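Local coordinates for protein fiber (Bovine adenovirus 4, PDB 4UE0) that forms the trimeric head domain of the viral fibre, the capsid protein through which the virus probably attaches to receptors on its host cell, at residues 10-15 with 55-60; 61-64 with 69-72; 73-78 with 83-88. All coordinates share one frame; numbering follows the deposited sequence.

The three contacts follow one another along the chain, all in the fibre head domain. Contact 1 joins strand 8-16, outermost within this chain in one four-stranded antiparallel sheet, to the turn leaving strand 51-55 of the other. Contact 2, centred about 12 Å away, carries the chain from helix 58-61 to strand 70-77 and meets contact 1 where Ala56 packs on Glu61. Contact 3 pairs that strand with strand 83-93; its centre is about 20 Å from that of contact 2, which it joins where Ala72 O meets Val88 N. Together they connect the two sheets and reach the trimer interface, contacts 1 and 3 at the second subunit, contacts 2 and 3 at the third.

Contact 1: residues 10-15 with 55-60; sequences GSRVVG and QADSGL
At one margin of the two-sheet head domain, strand 8-16, outermost in its sheet within this chain, is tied to the N-capped helical turn that follows strand 51-55, and Arg12 makes the tie. Its guanidinium addresses the segment 55-60 with its edge. Arg12 NH1 donates two bonds, one to Asp57 OD1 at 3.0 Å, which is also a salt bridge, and one to the backbone oxygen Gln55 O at 2.9 Å. Arg12 NH2 adds a longer bond of 3.3 Å to that same Gln55 O, so the carbonyl is gripped end-on by both terminal nitrogens. In all three bonds the acceptor lies within 4° of the guanidinium plane, which fixes the rotation of the group. The carboxylate of Asp57 is turned 63° from that plane and offers NH1 the anti lone pair of OD1.

A bend at chi2 (59°) kinks the arginine chain, bringing CB, CG and CD alongside Asp57 OD1, while NE makes a weak bond to Val13 O of its own strand. Asp57 has a second task in the same turn: it is the N-cap residue, and its OD2 accepts from Leu60 N at 3.1 Å, met from above the carboxylate plane. A water donates to OD2 as well and to Ser11 O, forming another bridge to the strand. Cap and salt bridge thus use different oxygens, and Arg12 would be expected to favour the ionised carboxylate. Leu60 touches Arg12 CB through CD2 (4.3 Å) and extends inward to Leu23, Trp25 and Phe54, whereas Ser11 OG bonds to Arg33 of the second subunit. What results is an aspartate N-cap whose carboxylate doubles as a salt-bridge partner, here fastening a helical turn to the edge strand of a beta sandwich.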
loop_
_atom_site.group_PDB
_atom_site.type_symbol
_atom_site.label_atom_id
_atom_site.label_comp_id
_atom_site.label_asym_id
_atom_site.label_seq_id
_atom_site.Cartn_x
_atom_site.Cartn_y
_atom_site.Cartn_z
ATOM N N GLY A 10 -1.865 -14.006 -11.453
ATOM C CA GLY A 10 -2.976 -13.861 -12.394
ATOM C C GLY A 10 -3.828 -12.661 -12.088
ATOM O O GLY A 10 -3.551 -11.907 -11.161
ATOM N N SER A 11 -4.867 -12.512 -12.894
ATOM C CA SER A 11 -5.804 -11.423 -12.782
ATOM C C SER A 11 -7.229 -11.900 -12.979
ATOM O O SER A 11 -7.479 -12.934 -13.619
ATOM C CB SER A 11 -5.522 -10.343 -13.831
ATOM O OG SER A 11 -4.287 -9.729 -13.596
ATOM N N ARG A 12 -8.147 -11.080 -12.471
ATOM C CA ARG A 12 -9.572 -11.304 -12.650
ATOM C C ARG A 12 -10.260 -9.953 -12.637
ATOM O O ARG A 12 -10.131 -9.182 -11.686
ATOM C CB ARG A 12 -10.099 -12.172 -11.507
ATOM C CG ARG A 12 -11.607 -12.286 -11.396
ATOM C CD ARG A 12 -12.215 -12.860 -12.670
ATOM N NE ARG A 12 -13.668 -12.857 -12.578
ATOM C CZ ARG A 12 -14.373 -13.739 -11.874
ATOM N NH1 ARG A 12 -13.772 -14.741 -11.230
ATOM N NH2 ARG A 12 -15.689 -13.614 -11.810
ATOM N N VAL A 13 -10.990 -9.676 -13.701
ATOM C CA VAL A 13 -11.853 -8.538 -13.763
ATOM C C VAL A 13 -13.234 -9.005 -13.319
ATOM O O VAL A 13 -13.695 -10.065 -13.764
ATOM C CB VAL A 13 -11.845 -7.958 -15.180
ATOM C CG1 VAL A 13 -12.916 -6.910 -15.322
ATOM C CG2 VAL A 13 -10.478 -7.382 -15.502
ATOM N N VAL A 14 -13.861 -8.265 -12.414
ATOM C CA VAL A 14 -15.192 -8.604 -11.915
ATOM C C VAL A 14 -16.147 -7.472 -12.239
ATOM O O VAL A 14 -15.950 -6.348 -11.781
ATOM C CB VAL A 14 -15.159 -8.792 -10.386
ATOM C CG1 VAL A 14 -16.539 -9.147 -9.839
ATOM C CG2 VAL A 14 -14.163 -9.870 -10.006
ATOM N N GLY A 15 -17.194 -7.777 -12.999
ATOM C CA GLY A 15 -18.318 -6.864 -13.130
ATOM C C GLY A 15 -19.270 -7.068 -11.962
ATOM O O GLY A 15 -19.729 -8.176 -11.716
ATOM N N GLN A 55 -18.019 -15.336 -8.137
ATOM C CA GLN A 55 -17.568 -16.712 -8.177
ATOM C C GLN A 55 -16.144 -16.725 -8.716
ATOM O O GLN A 55 -15.842 -16.149 -9.772
ATOM C CB GLN A 55 -18.525 -17.564 -9.002
ATOM C CG GLN A 55 -18.418 -19.056 -8.772
ATOM C CD GLN A 55 -19.522 -19.798 -9.495
ATOM O OE1 GLN A 55 -20.377 -19.191 -10.151
ATOM N NE2 GLN A 55 -19.514 -21.113 -9.379
ATOM N N ALA A 56 -15.263 -17.373 -7.963
ATOM C CA ALA A 56 -13.846 -17.325 -8.251
ATOM C C ALA A 56 -13.495 -18.302 -9.294
ATOM O O ALA A 56 -14.069 -19.383 -9.356
ATOM C CB ALA A 56 -13.025 -17.627 -7.016
ATOM N N ASP A 57 -12.495 -17.891 -10.062
ATOM C CA ASP A 57 -11.746 -18.731 -10.973
ATOM C C ASP A 57 -10.684 -19.538 -10.195
ATOM O O ASP A 57 -10.325 -19.222 -9.042
ATOM C CB ASP A 57 -11.057 -17.822 -12.013
ATOM C CG ASP A 57 -10.294 -16.643 -11.359
ATOM O OD1 ASP A 57 -10.923 -15.672 -10.907
ATOM O OD2 ASP A 57 -9.065 -16.715 -11.298
ATOM N N SER A 58 -10.151 -20.566 -10.851
ATOM C CA SER A 58 -9.119 -21.427 -10.258
ATOM C C SER A 58 -7.903 -20.657 -9.710
ATOM O O SER A 58 -7.387 -20.965 -8.606
ATOM C CB SER A 58 -8.643 -22.430 -11.315
ATOM O OG SER A 58 -8.030 -21.771 -12.428
ATOM N N GLY A 59 -7.443 -19.681 -10.501
ATOM C CA GLY A 59 -6.263 -18.911 -10.145
ATOM C C GLY A 59 -6.486 -18.214 -8.813
ATOM O O GLY A 59 -5.727 -18.360 -7.859
ATOM N N LEU A 60 -7.570 -17.473 -8.728
ATOM C CA LEU A 60 -7.815 -16.682 -7.542
ATOM C C LEU A 60 -8.095 -17.555 -6.328
ATOM O O LEU A 60 -7.681 -17.264 -5.189
ATOM C CB LEU A 60 -8.982 -15.771 -7.819
ATOM C CG LEU A 60 -9.218 -14.639 -6.871
ATOM C CD1 LEU A 60 -7.976 -13.799 -6.557
ATOM C CD2 LEU A 60 -10.281 -13.783 -7.513
HETATM O O HOH W 1 -6.826 -15.426 -12.185
#

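Contact 2: residues 61-64 with 69-72; sequences ESIF and PFYA
Phe70 turns the edge of its ring onto one face of Phe64, laying CE1 3.8 Å above the plane of the Phe64 ring and offset toward its rim. This is a T-shaped pair: the ring centroids are 5.2 Å apart and the planes stand at 84°. The nearest carbons are Phe64 CE2 and Phe70 CD1, at 3.7 Å. Next to CE1 on the same ring, Phe70 CZ is approached by two parts of Ile63, its backbone O at 3.5 Å and its CD1 methyl at 3.7 Å. The Ile63 and Phe70 side chains cross nearly at a right angle. Phe64 and Ile63 O meet the Phe70 ring at its edge, whereas Ile63 CD1 comes in obliquely, from out of its plane. Chi1 of 70° sets Ile63 CG1 between its backbone N and carbonyl carbon, from where CD1 extends to the Phe70 ring.

Ile63 and Phe64 are presented by a type I beta turn running from Glu61 to Phe64, closed by Phe64 N donating to Glu61 O at 3.1 Å. In the fold, this turn leads off helix 58-61, and Phe70 opens strand 70-77, so the aromatic pair spans the short connection between them. Beyond Phe70, Ile63 packs on Trp25 and Ile27 of strand 19-29 and Tyr36 and Leu38 of strand 34-40. Phe70 reaches Ala116 and Ile118 in that same sheet, while Phe64 leans on Ile90 and Lys92 of strand 83-93 in the other. Gln42 of the third subunit bonds to Pro69 O and Tyr71 N.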
loop_
_atom_site.group_PDB
_atom_site.type_symbol
_atom_site.label_atom_id
_atom_site.label_comp_id
_atom_site.label_asym_id
_atom_site.label_seq_id
_atom_site.Cartn_x
_atom_site.Cartn_y
_atom_site.Cartn_z
ATOM N N GLU A 61 -8.818 -18.640 -6.545
ATOM C CA GLU A 61 -9.116 -19.503 -5.428
ATOM C C GLU A 61 -7.816 -20.013 -4.790
ATOM O O GLU A 61 -7.820 -20.328 -3.598
ATOM C CB GLU A 61 -9.961 -20.692 -5.843
ATOM C CG GLU A 61 -11.456 -20.465 -5.946
ATOM C CD GLU A 61 -12.203 -21.774 -6.132
ATOM O OE1 GLU A 61 -11.994 -22.414 -7.180
ATOM O OE2 GLU A 61 -12.979 -22.172 -5.242
ATOM N N SER A 62 -6.726 -20.112 -5.575
ATOM C CA SER A 62 -5.480 -20.730 -5.106
ATOM C C SER A 62 -4.790 -19.959 -3.984
ATOM O O SER A 62 -3.922 -20.529 -3.315
ATOM C CB SER A 62 -4.516 -20.993 -6.288
ATOM O OG SER A 62 -3.884 -19.822 -6.825
ATOM N N ILE A 63 -5.148 -18.690 -3.768
ATOM C CA ILE A 63 -4.471 -17.917 -2.742
ATOM C C ILE A 63 -5.183 -18.029 -1.386
ATOM O O ILE A 63 -4.675 -17.522 -0.366
ATOM C CB ILE A 63 -4.274 -16.421 -3.131
ATOM C CG1 ILE A 63 -5.609 -15.656 -3.157
ATOM C CG2 ILE A 63 -3.507 -16.276 -4.441
ATOM C CD1 ILE A 63 -5.454 -14.167 -3.227
ATOM N N PHE A 64 -6.362 -18.654 -1.364
ATOM C CA PHE A 64 -7.139 -18.773 -0.125
ATOM C C PHE A 64 -6.834 -20.096 0.556
ATOM O O PHE A 64 -7.651 -20.999 0.606
ATOM C CB PHE A 64 -8.653 -18.593 -0.375
ATOM C CG PHE A 64 -9.032 -17.190 -0.799
ATOM C CD1 PHE A 64 -8.909 -16.809 -2.127
ATOM C CD2 PHE A 64 -9.475 -16.227 0.124
ATOM C CE1 PHE A 64 -9.245 -15.553 -2.543
ATOM C CE2 PHE A 64 -9.802 -14.950 -0.301
ATOM C CZ PHE A 64 -9.673 -14.614 -1.634
ATOM N N PRO A 69 -9.119 -14.526 6.756
ATOM C CA PRO A 69 -9.345 -13.704 5.571
ATOM C C PRO A 69 -8.187 -12.733 5.364
ATOM O O PRO A 69 -7.474 -12.389 6.324
ATOM C CB PRO A 69 -10.638 -12.948 5.896
ATOM C CG PRO A 69 -11.187 -13.509 7.124
ATOM C CD PRO A 69 -10.074 -14.205 7.832
ATOM N N PHE A 70 -8.052 -12.264 4.137
ATOM C CA PHE A 70 -7.175 -11.143 3.859
ATOM C C PHE A 70 -7.791 -9.872 4.447
ATOM O O PHE A 70 -9.007 -9.684 4.385
ATOM C CB PHE A 70 -6.983 -10.966 2.366
ATOM C CG PHE A 70 -6.238 -12.079 1.697
ATOM C CD1 PHE A 70 -6.900 -13.171 1.152
ATOM C CD2 PHE A 70 -4.863 -12.006 1.538
ATOM C CE1 PHE A 70 -6.191 -14.186 0.537
ATOM C CE2 PHE A 70 -4.166 -13.015 0.895
ATOM C CZ PHE A 70 -4.827 -14.100 0.404
ATOM N N TYR A 71 -6.930 -8.999 4.988
ATOM C CA TYR A 71 -7.378 -7.716 5.524
ATOM C C TYR A 71 -6.483 -6.613 4.967
ATOM O O TYR A 71 -5.273 -6.631 5.124
ATOM C CB TYR A 71 -7.368 -7.699 7.086
ATOM C CG TYR A 71 -7.732 -6.342 7.605
ATOM C CD1 TYR A 71 -9.034 -5.829 7.463
ATOM C CD2 TYR A 71 -6.765 -5.501 8.086
ATOM C CE1 TYR A 71 -9.340 -4.537 7.792
ATOM C CE2 TYR A 71 -7.059 -4.193 8.444
ATOM C CZ TYR A 71 -8.341 -3.685 8.251
ATOM O OH TYR A 71 -8.645 -2.379 8.534
ATOM N N ALA A 72 -7.113 -5.603 4.362
ATOM C CA ALA A 72 -6.434 -4.429 3.822
ATOM C C ALA A 72 -7.262 -3.196 4.123
ATOM O O ALA A 72 -8.297 -3.276 4.782
ATOM C CB ALA A 72 -6.199 -4.588 2.326
#

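Contact 3: residues 73-78 with 83-88; sequences SCTQQL and IKTYGV
Cys74 and Tyr86 face each other as a hydrogen-bonded antiparallel pair, with Tyr86 N donating almost straight to Cys74 O (2.8 Å, 176° at the hydrogen) and Cys74 N returning a bond to Tyr86 O. Two residues along, Gln76 and Lys84 repeat the pattern through Gln76 N to Lys84 O and Lys84 N to Gln76 O. The face that carries these four side chains is dominated by the Tyr86 ring. Chi1 of -54° leans the ring across toward Gln76 on the partner strand, and Tyr86 OH comes within 2.6 Å of Gln76 OE1, a weak bond; amide and ring planes are 65° apart. Lys84 CG lies over one ring face, near the rim. Cys74 SG packs 3.7 Å from Val88 CG2, and also touches the Tyr86 side chain.

The alternate, non-hydrogen-bonded pairs are Ser73 with Gly87, Thr75 with Thr85 and Gln77 with Ile83; the side chains of these pairs lie on the other face. Ile83 splits its branches there: CG2 meets Thr75 CB, while CD1 lies 3.6 Å from Gln77 CB.

A second shell holds the Gln76 amide, since OE1 also accepts from Glu106 N and NE2 donates to Ile109 O. Thr75 OG1 bonds to Tyr71 OH of the second subunit, and Thr85 packs on Ile83 of the third, so the Thr75 face looks into the trimer while Cys74 and Val88 pack inward on Phe101 and Trp114. This register is that of an antiparallel beta hairpin, strands 70-77 and 83-93, here with one face in the subunit interface of a trimeric fibre head.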
loop_
_atom_site.group_PDB
_atom_site.type_symbol
_atom_site.label_atom_id
_atom_site.label_comp_id
_atom_site.label_asym_id
_atom_site.label_seq_id
_atom_site.Cartn_x
_atom_site.Cartn_y
_atom_site.Cartn_z
ATOM N N SER A 73 -6.825 -2.024 3.675
ATOM C CA SER A 73 -7.613 -0.814 3.793
ATOM C C SER A 73 -7.568 -0.027 2.504
ATOM O O SER A 73 -6.669 -0.204 1.669
ATOM C CB SER A 73 -7.184 0.073 4.955
ATOM O OG SER A 73 -5.938 0.670 4.672
ATOM N N CYS A 74 -8.551 0.831 2.336
ATOM C CA CYS A 74 -8.628 1.742 1.219
ATOM C C CYS A 74 -9.297 3.008 1.664
ATOM O O CYS A 74 -9.774 3.101 2.802
ATOM C CB CYS A 74 -9.355 1.079 0.038
ATOM S SG CYS A 74 -11.079 0.725 0.344
ATOM N N THR A 75 -9.350 4.009 0.775
ATOM C CA THR A 75 -9.946 5.291 1.112
ATOM C C THR A 75 -10.811 5.813 -0.023
ATOM O O THR A 75 -10.686 5.421 -1.174
ATOM C CB THR A 75 -8.886 6.364 1.444
ATOM O OG1 THR A 75 -8.162 6.731 0.260
ATOM C CG2 THR A 75 -7.929 5.909 2.555
ATOM N N GLN A 76 -11.668 6.751 0.367
ATOM C CA GLN A 76 -12.317 7.669 -0.575
ATOM C C GLN A 76 -12.155 9.103 -0.063
ATOM O O GLN A 76 -12.137 9.347 1.141
ATOM C CB GLN A 76 -13.817 7.404 -0.712
ATOM C CG GLN A 76 -14.146 6.095 -1.393
ATOM C CD GLN A 76 -15.634 5.898 -1.474
ATOM O OE1 GLN A 76 -16.335 5.892 -0.455
ATOM N NE2 GLN A 76 -16.161 5.772 -2.685
ATOM N N GLN A 77 -12.014 10.022 -1.000
ATOM C CA GLN A 77 -11.945 11.451 -0.712
ATOM C C GLN A 77 -13.302 12.050 -0.984
ATOM O O GLN A 77 -13.790 12.017 -2.115
ATOM C CB GLN A 77 -10.885 12.092 -1.578
ATOM C CG GLN A 77 -10.761 13.587 -1.382
ATOM C CD GLN A 77 -9.600 14.183 -2.110
ATOM O OE1 GLN A 77 -8.513 13.656 -2.073
ATOM N NE2 GLN A 77 -9.822 15.315 -2.744
ATOM N N LEU A 78 -13.914 12.553 0.085
ATOM C CA LEU A 78 -15.277 13.066 0.020
ATOM C C LEU A 78 -15.285 14.450 -0.603
ATOM O O LEU A 78 -14.251 15.097 -0.719
ATOM C CB LEU A 78 -15.892 13.072 1.405
ATOM C CG LEU A 78 -16.447 11.747 1.912
ATOM C CD1 LEU A 78 -15.998 10.494 1.183
ATOM C CD2 LEU A 78 -16.139 11.620 3.391
ATOM N N ILE A 83 -11.223 12.527 4.263
ATOM C CA ILE A 83 -10.860 11.183 3.809
ATOM C C ILE A 83 -11.515 10.153 4.697
ATOM O O ILE A 83 -11.368 10.202 5.907
ATOM C CB ILE A 83 -9.336 10.985 3.842
ATOM C CG1 ILE A 83 -8.624 12.081 3.025
ATOM C CG2 ILE A 83 -8.993 9.604 3.312
ATOM C CD1 ILE A 83 -9.058 12.147 1.563
ATOM N N LYS A 84 -12.246 9.233 4.077
ATOM C CA LYS A 84 -12.812 8.094 4.780
ATOM C C LYS A 84 -11.946 6.881 4.496
ATOM O O LYS A 84 -11.649 6.593 3.335
ATOM C CB LYS A 84 -14.261 7.806 4.324
ATOM C CG LYS A 84 -14.913 6.637 5.052
ATOM C CD LYS A 84 -15.555 6.967 6.378
ATOM C CE LYS A 84 -16.571 5.876 6.720
ATOM N NZ LYS A 84 -17.407 6.195 7.908
ATOM N N THR A 85 -11.536 6.192 5.554
ATOM C CA THR A 85 -10.777 4.943 5.452
ATOM C C THR A 85 -11.703 3.767 5.722
ATOM O O THR A 85 -12.490 3.787 6.662
ATOM C CB THR A 85 -9.605 4.951 6.432
ATOM O OG1 THR A 85 -8.785 6.087 6.166
ATOM C CG2 THR A 85 -8.758 3.709 6.293
ATOM N N TYR A 86 -11.623 2.751 4.868
ATOM C CA TYR A 86 -12.404 1.526 4.961
ATOM C C TYR A 86 -11.519 0.336 5.163
ATOM O O TYR A 86 -10.481 0.214 4.495
ATOM C CB TYR A 86 -13.221 1.294 3.696
ATOM C CG TYR A 86 -14.098 2.450 3.308
ATOM C CD1 TYR A 86 -13.616 3.445 2.469
ATOM C CD2 TYR A 86 -15.412 2.554 3.741
ATOM C CE1 TYR A 86 -14.383 4.504 2.074
ATOM C CE2 TYR A 86 -16.204 3.635 3.359
ATOM C CZ TYR A 86 -15.696 4.592 2.518
ATOM O OH TYR A 86 -16.490 5.666 2.143
ATOM N N GLY A 87 -11.932 -0.539 6.067
ATOM C CA GLY A 87 -11.338 -1.848 6.153
ATOM C C GLY A 87 -11.905 -2.755 5.069
ATOM O O GLY A 87 -13.094 -2.663 4.752
ATOM N N VAL A 88 -11.059 -3.601 4.494
ATOM C CA VAL A 88 -11.428 -4.501 3.408
ATOM C C VAL A 88 -11.067 -5.923 3.836
ATOM O O VAL A 88 -9.917 -6.207 4.107
ATOM C CB VAL A 88 -10.674 -4.166 2.112
ATOM C CG1 VAL A 88 -11.255 -5.005 0.982
ATOM C CG2 VAL A 88 -10.741 -2.685 1.779
#